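Local coordinates for DNA mismatch repair protein MutS (Thermus aquaticus, PDB 1EWQ) that takes part in DNA mismatch repair, binding mismatched DNA and carrying a weak ATPase activity, at residues R258-F263 against T596-L601. Residues are numbered along the deposited sequence; the frame is centred on the assembly and turned at random.
Sequences RALEVF and TALIAL
Leu260 meets the helix 589-603 at Ala597, whose CB rests against the forked end of the leucine, 3.8 Å from Leu260 CD2 and 4.0 Å from Leu260 CD1. On the flank of this fork Leu598 slides past in the opposite direction, bringing its CD2 to 4.1 Å from Leu260 CG. Further along, Val262 and Leu601 reach for each other tip to tip, Val262 CG2 standing 3.8 Å from Leu601 CD2. With CG anti to the backbone N (chi1 176°), Leu601 carries its CD2 toward Val262. All five side chains are buried and their contacts with one another are apolar, so fit of shape rather than polar pairing joins the two segments.

Leu260 and Val262 sit in the turn that follows helix 254-259, tied by backbone hydrogen bonds of Glu261 with Leu272 and of Val262 with Phe273. Glu261 has positive phi (47°) and closes a Schellman motif, turning the chain between the two residues that meet the P-loop helix. Ala597 also touches Ile622, Leu658 and Leu660, in strands 621-625 and 657-662 of the nucleotide-binding sheet. Helix 589-603 begins at the end of the Walker A motif, in which Ser590 is predicted to bind ATP. The arrangement thus illustrates an interdomain seam, in which the turn that ends a helix of MutS domain III packs on the P-loop helix of the domain V nucleotide-binding fold.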
ATOM      1  N   ARG C 258      19.344  10.805   1.925  1.00 23.85           N
ATOM      2  CA  ARG C 258      17.992  11.059   1.420  1.00 24.75           C
ATOM      3  C   ARG C 258      17.979  12.106   0.309  1.00 24.99           C
ATOM      4  O   ARG C 258      17.331  11.907  -0.723  1.00 24.94           O
ATOM      5  CB  ARG C 258      17.058  11.537   2.545  1.00 25.22           C
ATOM      6  CG  ARG C 258      16.559  10.454   3.504  1.00 26.71           C
ATOM      7  CD  ARG C 258      15.639  11.045   4.580  1.00 27.63           C
ATOM      8  NE  ARG C 258      15.008  10.023   5.413  1.00 28.84           N
ATOM      9  CZ  ARG C 258      14.098   9.152   4.975  1.00 29.33           C
ATOM     10  NH1 ARG C 258      13.709   9.175   3.707  1.00 29.79           N
ATOM     11  NH2 ARG C 258      13.568   8.259   5.802  1.00 29.65           N
ATOM     12  N   ALA C 259      18.676  13.222   0.522  1.00 24.80           N
ATOM     13  CA  ALA C 259      18.707  14.284  -0.475  1.00 25.28           C
ATOM     14  C   ALA C 259      19.403  13.850  -1.757  1.00 25.33           C
ATOM     15  O   ALA C 259      19.069  14.329  -2.834  1.00 25.92           O
ATOM     16  CB  ALA C 259      19.383  15.545   0.092  1.00 25.40           C
ATOM     17  N   LEU C 260      20.366  12.944  -1.639  1.00 25.83           N
ATOM     18  CA  LEU C 260      21.107  12.442  -2.796  1.00 25.76           C
ATOM     19  C   LEU C 260      20.481  11.174  -3.376  1.00 26.18           C
ATOM     20  O   LEU C 260      20.959  10.640  -4.379  1.00 26.71           O
ATOM     21  CB  LEU C 260      22.555  12.150  -2.398  1.00 25.65           C
ATOM     22  CG  LEU C 260      23.664  13.170  -2.676  1.00 26.07           C
ATOM     23  CD1 LEU C 260      23.111  14.594  -2.820  1.00 25.52           C
ATOM     24  CD2 LEU C 260      24.698  13.059  -1.572  1.00 25.15           C
ATOM     25  N   GLU C 261      19.421  10.688  -2.739  1.00 26.29           N
ATOM     26  CA  GLU C 261      18.742   9.481  -3.193  1.00 26.47           C
ATOM     27  C   GLU C 261      19.737   8.361  -3.497  1.00 26.65           C
ATOM     28  O   GLU C 261      19.713   7.773  -4.572  1.00 26.20           O
ATOM     29  CB  GLU C 261      17.908   9.785  -4.445  1.00 26.39           C
ATOM     30  CG  GLU C 261      16.960  10.956  -4.279  1.00 26.81           C
ATOM     31  CD  GLU C 261      16.107  11.201  -5.499  1.00 26.90           C
ATOM     32  OE1 GLU C 261      15.026  10.581  -5.614  1.00 27.58           O
ATOM     33  OE2 GLU C 261      16.526  12.010  -6.346  1.00 27.14           O
ATOM     34  N   VAL C 262      20.618   8.077  -2.545  1.00 27.07           N
ATOM     35  CA  VAL C 262      21.611   7.027  -2.724  1.00 27.77           C
ATOM     36  C   VAL C 262      20.967   5.641  -2.720  1.00 28.66           C
ATOM     37  O   VAL C 262      21.209   4.830  -3.620  1.00 28.11           O
ATOM     38  CB  VAL C 262      22.685   7.068  -1.615  1.00 27.51           C
ATOM     39  CG1 VAL C 262      23.676   5.932  -1.817  1.00 27.60           C
ATOM     40  CG2 VAL C 262      23.408   8.407  -1.634  1.00 27.51           C
ATOM     41  N   PHE C 263      20.142   5.386  -1.711  1.00 29.55           N
ATOM     42  CA  PHE C 263      19.475   4.098  -1.574  1.00 31.08           C
ATOM     43  C   PHE C 263      17.961   4.161  -1.757  1.00 32.43           C
ATOM     44  O   PHE C 263      17.344   3.181  -2.168  1.00 32.57           O
ATOM     45  CB  PHE C 263      19.792   3.490  -0.202  1.00 30.05           C
ATOM     46  CG  PHE C 263      21.242   3.200   0.004  1.00 29.62           C
ATOM     47  CD1 PHE C 263      21.948   3.817   1.025  1.00 28.96           C
ATOM     48  CD2 PHE C 263      21.909   2.307  -0.825  1.00 29.44           C
ATOM     49  CE1 PHE C 263      23.287   3.552   1.219  1.00 29.09           C
ATOM     50  CE2 PHE C 263      23.260   2.035  -0.636  1.00 29.42           C
ATOM     51  CZ  PHE C 263      23.951   2.655   0.384  1.00 29.11           C
ATOM     52  N   THR C 596      27.645  17.001  -8.104  1.00 21.20           N
ATOM     53  CA  THR C 596      28.965  17.195  -7.514  1.00 20.91           C
ATOM     54  C   THR C 596      29.169  16.182  -6.384  1.00 20.47           C
ATOM     55  O   THR C 596      30.192  15.502  -6.322  1.00 20.41           O
ATOM     56  CB  THR C 596      29.100  18.617  -6.947  1.00 21.36           C
ATOM     57  OG1 THR C 596      28.933  19.566  -8.005  1.00 21.67           O
ATOM     58  CG2 THR C 596      30.459  18.811  -6.299  1.00 21.91           C
ATOM     59  N   ALA C 597      28.181  16.076  -5.501  1.00 19.94           N
ATOM     60  CA  ALA C 597      28.252  15.140  -4.388  1.00 19.27           C
ATOM     61  C   ALA C 597      28.305  13.697  -4.896  1.00 19.20           C
ATOM     62  O   ALA C 597      29.049  12.863  -4.367  1.00 18.61           O
ATOM     63  CB  ALA C 597      27.040  15.325  -3.474  1.00 18.84           C
ATOM     64  N   LEU C 598      27.522  13.400  -5.926  1.00 19.10           N
ATOM     65  CA  LEU C 598      27.513  12.039  -6.448  1.00 19.78           C
ATOM     66  C   LEU C 598      28.836  11.644  -7.089  1.00 19.88           C
ATOM     67  O   LEU C 598      29.313  10.527  -6.898  1.00 20.28           O
ATOM     68  CB  LEU C 598      26.348  11.845  -7.426  1.00 20.27           C
ATOM     69  CG  LEU C 598      24.991  11.889  -6.712  1.00 20.60           C
ATOM     70  CD1 LEU C 598      23.855  11.878  -7.738  1.00 20.87           C
ATOM     71  CD2 LEU C 598      24.885  10.715  -5.751  1.00 20.25           C
ATOM     72  N   ILE C 599      29.437  12.553  -7.842  1.00 20.04           N
ATOM     73  CA  ILE C 599      30.721  12.253  -8.470  1.00 20.28           C
ATOM     74  C   ILE C 599      31.753  11.943  -7.381  1.00 20.84           C
ATOM     75  O   ILE C 599      32.518  10.979  -7.493  1.00 20.44           O
ATOM     76  CB  ILE C 599      31.202  13.445  -9.333  1.00 20.37           C
ATOM     77  CG1 ILE C 599      30.318  13.551 -10.584  1.00 20.23           C
ATOM     78  CG2 ILE C 599      32.674  13.281  -9.699  1.00 19.76           C
ATOM     79  CD1 ILE C 599      30.531  14.839 -11.360  1.00 20.60           C
ATOM     80  N   ALA C 600      31.754  12.765  -6.329  1.00 21.08           N
ATOM     81  CA  ALA C 600      32.672  12.593  -5.195  1.00 21.72           C
ATOM     82  C   ALA C 600      32.362  11.277  -4.480  1.00 22.09           C
ATOM     83  O   ALA C 600      33.268  10.543  -4.078  1.00 22.55           O
ATOM     84  CB  ALA C 600      32.526  13.757  -4.220  1.00 21.81           C
ATOM     85  N   LEU C 601      31.078  10.982  -4.329  1.00 22.57           N
ATOM     86  CA  LEU C 601      30.655   9.750  -3.668  1.00 23.02           C
ATOM     87  C   LEU C 601      31.145   8.534  -4.441  1.00 23.20           C
ATOM     88  O   LEU C 601      31.680   7.587  -3.859  1.00 22.89           O
ATOM     89  CB  LEU C 601      29.135   9.704  -3.560  1.00 23.03           C
ATOM     90  CG  LEU C 601      28.480   8.444  -2.979  1.00 23.66           C
ATOM     91  CD1 LEU C 601      29.241   7.938  -1.760  1.00 23.26           C
ATOM     92  CD2 LEU C 601      27.035   8.780  -2.613  1.00 23.54           C
TER